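Local coordinates for plu4264 (Photorhabdus luminescens subsp. laumondii, PDB 4MV2), which is a cupin-fold protein of unknown function that binds a nickel ion in the crystal and may be a metal-dependent enzyme, at residues A[41-52]-A[89-100]. Residues are numbered along the deposited sequence; the frame is centred on the assembly and turned at random.
Sequences VRPETKSFRHSH and EHHVINNNQEDF. With NI (nickel (II) ion), chain C.
Residues 41-52 run antiparallel to 89-100 in three separate patches of pairing, at Val-41/Phe-100, Thr-45/Asn-94 with Lys-46/Ile-93, and the single bridge His-50/His-90, the register slipping between them. At the metal end, His-50, His-52 and His-90 turn their NE2 atoms onto one nickel ion; His-90 NE2 binds it at 2.2 Å. The His-50 edge faces the His-90 ring in an offset edge-to-face pair, planes at 65°. Glu-56 and two waters complete the six ligands. Beside the site, Arg-49 lays one guanidinium face over the Glu-89 methylenes, with Arg-49 NH2 3.1 Å from Glu-89 CB, while Ser-51 OG donates to Glu-89 OE2 (3.0 Å) from above the carboxylate plane. Midway, Ser-47 OG stands between its own backbone N and carbonyl carbon (chi1 69°), where it accepts from Val-92 N at 2.9 Å and replaces a backbone acceptor. Near the far end, Asn-94 ND2 donates to Val-41 O (3.0 Å) and Glu-98 O (2.9 Å), both in its own amide plane, although it meets the Val-41 carbonyl from above that group's plane; OD1 closes an Asx turn with Asn-96 N. Arg-42 NH1 bridges to Asp-99 OD1, and Arg-42 NE to Asp-20. Three imidazole nitrogens and one carboxylate form the classic cupin metal site, whose two water ligands are probably exchangeable, consistent with substrate binding there.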
# COMPACT_ATOMS: atom_id res chain seq x y z
N VAL A 41 9.84 11.69 -1.91
CA VAL A 41 10.71 12.71 -1.30
C VAL A 41 11.90 12.85 -2.23
O VAL A 41 12.66 11.91 -2.43
CB VAL A 41 11.10 12.39 0.15
CG1 VAL A 41 11.95 13.54 0.72
CG2 VAL A 41 9.87 12.18 1.02
N ARG A 42 12.04 14.03 -2.83
CA ARG A 42 13.02 14.25 -3.88
C ARG A 42 14.43 14.23 -3.30
O ARG A 42 14.63 14.39 -2.09
CB ARG A 42 12.70 15.57 -4.57
CG ARG A 42 11.35 15.55 -5.27
CD ARG A 42 11.28 14.50 -6.35
NE ARG A 42 9.99 14.51 -7.05
CZ ARG A 42 9.67 13.68 -8.02
NH1 ARG A 42 10.53 12.75 -8.41
NH2 ARG A 42 8.47 13.76 -8.60
N PRO A 43 15.44 14.01 -4.15
CA PRO A 43 16.82 13.92 -3.65
C PRO A 43 17.22 15.14 -2.82
O PRO A 43 16.92 16.27 -3.20
CB PRO A 43 17.63 13.84 -4.95
CG PRO A 43 16.71 13.14 -5.89
CD PRO A 43 15.39 13.75 -5.61
N GLU A 44 17.88 14.90 -1.69
CA GLU A 44 18.40 15.96 -0.83
C GLU A 44 17.31 16.90 -0.36
O GLU A 44 17.52 18.10 -0.26
CB GLU A 44 19.56 16.70 -1.51
CG GLU A 44 20.70 15.74 -1.85
CD GLU A 44 21.97 16.40 -2.33
OE1 GLU A 44 21.89 17.29 -3.18
OE2 GLU A 44 23.04 16.03 -1.81
N THR A 45 16.16 16.32 -0.02
CA THR A 45 15.06 17.10 0.57
C THR A 45 14.49 16.34 1.75
O THR A 45 14.78 15.15 1.95
CB THR A 45 13.92 17.43 -0.43
OG1 THR A 45 13.18 16.24 -0.75
CG2 THR A 45 14.43 18.04 -1.73
N LYS A 46 13.62 17.00 2.50
CA LYS A 46 12.88 16.35 3.59
C LYS A 46 11.43 16.77 3.54
O LYS A 46 11.11 17.86 3.07
CB LYS A 46 13.49 16.70 4.95
CG LYS A 46 13.45 18.17 5.28
CD LYS A 46 13.67 18.42 6.74
CE LYS A 46 12.36 18.51 7.56
NZ LYS A 46 11.53 19.76 7.27
N SER A 47 10.55 15.94 4.10
CA SER A 47 9.10 16.27 4.09
C SER A 47 8.68 17.07 5.32
O SER A 47 9.46 17.25 6.24
CB SER A 47 8.26 15.02 3.94
OG SER A 47 8.34 14.22 5.10
N PHE A 48 7.43 17.53 5.33
CA PHE A 48 6.91 18.42 6.36
C PHE A 48 6.51 17.66 7.61
O PHE A 48 5.77 16.74 7.55
CB PHE A 48 5.68 19.15 5.80
CG PHE A 48 4.97 20.00 6.79
CD1 PHE A 48 5.39 21.30 7.00
CD2 PHE A 48 3.86 19.52 7.50
CE1 PHE A 48 4.72 22.11 7.92
CE2 PHE A 48 3.19 20.33 8.42
CZ PHE A 48 3.62 21.62 8.62
N ARG A 49 7.00 18.09 8.76
CA ARG A 49 6.77 17.34 10.01
C ARG A 49 5.35 17.59 10.51
O ARG A 49 4.90 18.75 10.59
CB ARG A 49 7.84 17.74 11.03
CG ARG A 49 7.75 17.01 12.37
CD ARG A 49 8.99 17.33 13.23
NE ARG A 49 8.98 16.76 14.60
CZ ARG A 49 8.58 17.40 15.71
NH1 ARG A 49 8.13 18.66 15.68
NH2 ARG A 49 8.64 16.78 16.89
N HIS A 50 4.61 16.51 10.81
CA HIS A 50 3.30 16.71 11.42
C HIS A 50 2.95 15.56 12.33
O HIS A 50 3.71 14.58 12.44
CB HIS A 50 2.22 16.88 10.34
CG HIS A 50 1.80 15.61 9.62
ND1 HIS A 50 0.71 15.59 8.78
CD2 HIS A 50 2.29 14.35 9.63
CE1 HIS A 50 0.57 14.37 8.27
NE2 HIS A 50 1.51 13.60 8.77
N SER A 51 1.78 15.66 12.94
CA SER A 51 1.27 14.60 13.78
C SER A 51 -0.25 14.60 13.70
O SER A 51 -0.85 15.59 13.28
CB SER A 51 1.70 14.79 15.24
OG SER A 51 1.07 15.92 15.83
N HIS A 52 -0.86 13.48 14.06
CA HIS A 52 -2.31 13.35 13.93
C HIS A 52 -2.86 12.15 14.69
O HIS A 52 -2.14 11.19 14.97
CB HIS A 52 -2.71 13.25 12.46
CG HIS A 52 -1.79 12.39 11.63
ND1 HIS A 52 -1.72 11.02 11.76
CD2 HIS A 52 -0.89 12.72 10.66
CE1 HIS A 52 -0.82 10.54 10.91
NE2 HIS A 52 -0.31 11.55 10.23
N GLU A 89 5.07 12.96 16.06
CA GLU A 89 5.60 13.83 15.03
C GLU A 89 6.48 13.02 14.11
O GLU A 89 7.35 12.28 14.55
CB GLU A 89 6.41 14.97 15.64
CG GLU A 89 5.62 15.87 16.59
CD GLU A 89 4.63 16.82 15.89
OE1 GLU A 89 4.85 17.17 14.71
OE2 GLU A 89 3.64 17.24 16.57
N HIS A 90 6.25 13.17 12.82
CA HIS A 90 6.97 12.38 11.85
C HIS A 90 7.24 13.14 10.63
O HIS A 90 6.41 13.97 10.21
CB HIS A 90 6.22 11.08 11.48
CG HIS A 90 4.76 11.25 11.12
ND1 HIS A 90 3.78 11.51 12.06
CD2 HIS A 90 4.11 11.13 9.92
CE1 HIS A 90 2.60 11.58 11.46
NE2 HIS A 90 2.77 11.35 10.17
N HIS A 91 8.42 12.89 10.07
CA HIS A 91 8.76 13.31 8.70
C HIS A 91 9.85 12.39 8.10
O HIS A 91 10.40 11.50 8.77
CB HIS A 91 9.14 14.80 8.66
CG HIS A 91 10.49 15.16 9.21
ND1 HIS A 91 10.74 15.30 10.57
CD2 HIS A 91 11.64 15.48 8.58
CE1 HIS A 91 11.99 15.69 10.74
NE2 HIS A 91 12.57 15.79 9.55
N VAL A 92 10.12 12.63 6.82
CA VAL A 92 10.99 11.79 6.02
C VAL A 92 12.17 12.63 5.54
O VAL A 92 11.98 13.73 5.05
CB VAL A 92 10.23 11.23 4.83
CG1 VAL A 92 11.09 10.26 4.03
CG2 VAL A 92 8.96 10.50 5.31
N ILE A 93 13.37 12.09 5.71
CA ILE A 93 14.61 12.77 5.33
C ILE A 93 15.30 11.98 4.27
O ILE A 93 15.68 10.83 4.49
CB ILE A 93 15.56 12.92 6.56
CG1 ILE A 93 14.89 13.73 7.66
CG2 ILE A 93 16.91 13.54 6.12
CD1 ILE A 93 15.53 13.50 9.04
N ASN A 94 15.44 12.57 3.09
CA ASN A 94 16.15 11.92 1.99
C ASN A 94 17.45 12.65 1.70
O ASN A 94 17.45 13.63 0.96
CB ASN A 94 15.33 11.86 0.71
CG ASN A 94 16.03 11.09 -0.42
OD1 ASN A 94 17.08 10.49 -0.23
ND2 ASN A 94 15.46 11.17 -1.61
N ASN A 95 18.54 12.15 2.27
CA ASN A 95 19.86 12.78 2.09
C ASN A 95 20.57 12.30 0.82
O ASN A 95 21.68 12.74 0.53
CB ASN A 95 20.79 12.50 3.28
CG ASN A 95 20.35 13.16 4.57
OD1 ASN A 95 20.50 12.57 5.65
ND2 ASN A 95 19.85 14.35 4.49
N ASN A 96 19.92 11.43 0.05
CA ASN A 96 20.55 10.74 -1.05
C ASN A 96 20.28 11.38 -2.39
O ASN A 96 19.49 12.29 -2.49
CB ASN A 96 20.15 9.28 -0.98
CG ASN A 96 20.39 8.70 0.40
OD1 ASN A 96 21.53 8.54 0.80
ND2 ASN A 96 19.33 8.42 1.15
N GLN A 97 20.95 10.88 -3.41
CA GLN A 97 20.86 11.41 -4.75
C GLN A 97 19.71 10.93 -5.56
O GLN A 97 19.51 11.43 -6.65
CB GLN A 97 22.16 11.02 -5.49
CG GLN A 97 23.39 11.66 -4.94
CD GLN A 97 23.48 13.08 -5.41
OE1 GLN A 97 23.52 13.33 -6.62
NE2 GLN A 97 23.44 14.00 -4.50
N GLU A 98 18.98 9.95 -5.03
CA GLU A 98 17.90 9.29 -5.78
C GLU A 98 16.57 9.54 -5.06
O GLU A 98 16.52 9.61 -3.83
CB GLU A 98 18.14 7.78 -5.81
CG GLU A 98 19.49 7.32 -6.36
CD GLU A 98 20.67 7.41 -5.36
OE1 GLU A 98 20.50 7.50 -4.11
OE2 GLU A 98 21.79 7.36 -5.88
N ASP A 99 15.49 9.63 -5.83
CA ASP A 99 14.16 9.73 -5.29
C ASP A 99 13.88 8.65 -4.25
O ASP A 99 14.27 7.52 -4.41
CB ASP A 99 13.15 9.48 -6.44
CG ASP A 99 12.98 10.61 -7.41
OD1 ASP A 99 13.14 11.79 -7.06
OD2 ASP A 99 12.60 10.30 -8.57
N PHE A 100 13.16 9.03 -3.21
CA PHE A 100 12.69 8.10 -2.19
C PHE A 100 11.19 7.96 -2.33
O PHE A 100 10.47 8.95 -2.24
CB PHE A 100 13.02 8.58 -0.79
CG PHE A 100 12.49 7.67 0.27
CD1 PHE A 100 13.06 6.42 0.47
CD2 PHE A 100 11.39 8.02 1.05
CE1 PHE A 100 12.60 5.57 1.44
CE2 PHE A 100 10.93 7.15 2.03
CZ PHE A 100 11.53 5.94 2.20
NI NI C . 1.19 11.51 8.70
O HOH W 1 23.12 13.30 -1.78
O HOH W 2 23.07 15.36 0.95
O HOH W 3 9.67 14.09 12.94
O HOH W 4 2.40 11.28 7.03
O HOH W 5 -0.32 11.71 7.15